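Mannose-specific lectin 1 chain 2 (Remusatia vivipara, PDB 3R0E) probably binds mannose and agglutinates rabbit erythrocytes, as the second bulb-type lectin domain of a secreted beta-prism II lectin. Local coordinates at residues H26-V29 and N35-L38. Residues are numbered along the deposited sequence; the frame is centred on the assembly and turned at random.
Sequences HQLV and NLVL
V29 and V37 form an antiparallel hydrogen-bonded pair in the hairpin of strands 27-30 and 36-39, whose segments run at 174°: V29 N lies 2.9 Å from V37 O, and V37 N lies 3.0 Å from V29 O, the two bonds nearly straight at 164° and 166°. The two valines, whose branched CB suits extended backbone, share one face of the sheet. L28, L36 and L38 fill the other. With CG anti to the backbone N, L28 sets CD1 3.8 Å from L38 CB and 4.0 Å from L36 CG; leucine's branch at CG lets a methyl reach across to the neighbouring strand. CD1 of L36 lies 3.5 Å from V29 O. Further along, L38 sends CD1 to the CB of H26 at 3.9 Å and meets the imidazole obliquely. L28 packs on L90 and L92 of strand 89-92, L38 on L92, and L36 on W45. N35, just before strand 36-39, probably binds mannose; its amide suits the place because OD1 accepts a hydrogen bond from T49 N and is hydrogen-bonded to S47 OG, which fix it. The contact thus pairs the carbohydrate-binding motif's own strand with strand 27-30, the facing V29 and V37 amides and carbonyls bonded and an apolar leucine face turned inward.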
loop_
_atom_site.group_PDB
_atom_site.type_symbol
_atom_site.label_atom_id
_atom_site.label_comp_id
_atom_site.label_asym_id
_atom_site.label_seq_id
_atom_site.Cartn_x
_atom_site.Cartn_y
_atom_site.Cartn_z
ATOM N N HIS B 26 -8.688 -11.537 -4.554
ATOM C CA HIS B 26 -9.669 -10.550 -4.111
ATOM C C HIS B 26 -9.814 -9.383 -5.073
ATOM O O HIS B 26 -8.869 -9.026 -5.772
ATOM C CB HIS B 26 -9.285 -10.003 -2.736
ATOM C CG HIS B 26 -9.057 -11.063 -1.705
ATOM N ND1 HIS B 26 -10.049 -11.496 -0.851
ATOM C CD2 HIS B 26 -7.956 -11.785 -1.403
ATOM C CE1 HIS B 26 -9.562 -12.431 -0.058
ATOM N NE2 HIS B 26 -8.295 -12.626 -0.374
ATOM N N GLN B 27 -11.006 -8.790 -5.075
ATOM C CA GLN B 27 -11.315 -7.599 -5.851
ATOM C C GLN B 27 -12.105 -6.622 -4.992
ATOM O O GLN B 27 -12.962 -7.022 -4.209
ATOM C CB GLN B 27 -12.164 -7.939 -7.081
ATOM C CG GLN B 27 -11.443 -8.686 -8.197
ATOM C CD GLN B 27 -12.233 -8.671 -9.507
ATOM O OE1 GLN B 27 -13.433 -8.955 -9.531
ATOM N NE2 GLN B 27 -11.560 -8.331 -10.597
ATOM N N LEU B 28 -11.813 -5.335 -5.155
ATOM C CA LEU B 28 -12.568 -4.287 -4.503
ATOM C C LEU B 28 -13.138 -3.371 -5.591
ATOM O O LEU B 28 -12.390 -2.674 -6.268
ATOM C CB LEU B 28 -11.664 -3.522 -3.536
ATOM C CG LEU B 28 -12.286 -2.361 -2.765
ATOM C CD1 LEU B 28 -13.369 -2.852 -1.802
ATOM C CD2 LEU B 28 -11.203 -1.593 -2.043
ATOM N N VAL B 29 -14.464 -3.383 -5.736
ATOM C CA VAL B 29 -15.160 -2.781 -6.879
ATOM C C VAL B 29 -16.101 -1.662 -6.446
ATOM O O VAL B 29 -16.988 -1.865 -5.616
ATOM C CB VAL B 29 -15.989 -3.845 -7.691
ATOM C CG1 VAL B 29 -16.507 -3.257 -8.983
ATOM C CG2 VAL B 29 -15.168 -5.108 -7.993
ATOM N N ASN B 35 -22.612 0.485 -4.591
ATOM C CA ASN B 35 -22.129 -0.361 -3.504
ATOM C C ASN B 35 -20.642 -0.610 -3.723
ATOM O O ASN B 35 -20.225 -0.965 -4.834
ATOM C CB ASN B 35 -22.900 -1.700 -3.472
ATOM C CG ASN B 35 -22.922 -2.350 -2.077
ATOM O OD1 ASN B 35 -22.620 -1.713 -1.056
ATOM N ND2 ASN B 35 -23.289 -3.625 -2.035
ATOM N N LEU B 36 -19.835 -0.401 -2.685
ATOM C CA LEU B 36 -18.412 -0.710 -2.766
ATOM C C LEU B 36 -18.236 -2.093 -2.188
ATOM O O LEU B 36 -18.531 -2.302 -1.013
ATOM C CB LEU B 36 -17.578 0.310 -1.988
ATOM C CG LEU B 36 -16.058 0.097 -1.942
ATOM C CD1 LEU B 36 -15.436 0.326 -3.310
ATOM C CD2 LEU B 36 -15.413 0.988 -0.887
ATOM N N VAL B 37 -17.772 -3.036 -3.005
ATOM C CA VAL B 37 -17.740 -4.432 -2.588
ATOM C C VAL B 37 -16.371 -5.092 -2.726
ATOM O O VAL B 37 -15.758 -5.086 -3.806
ATOM C CB VAL B 37 -18.821 -5.299 -3.326
ATOM C CG1 VAL B 37 -18.830 -6.729 -2.795
ATOM C CG2 VAL B 37 -20.221 -4.678 -3.196
ATOM N N LEU B 38 -15.913 -5.668 -1.617
ATOM C CA LEU B 38 -14.728 -6.480 -1.603
ATOM C C LEU B 38 -15.162 -7.930 -1.783
ATOM O O LEU B 38 -15.811 -8.500 -0.913
ATOM C CB LEU B 38 -13.950 -6.261 -0.293
ATOM C CG LEU B 38 -12.771 -7.130 0.184
ATOM C CD1 LEU B 38 -12.129 -8.036 -0.850
ATOM C CD2 LEU B 38 -11.706 -6.256 0.835
#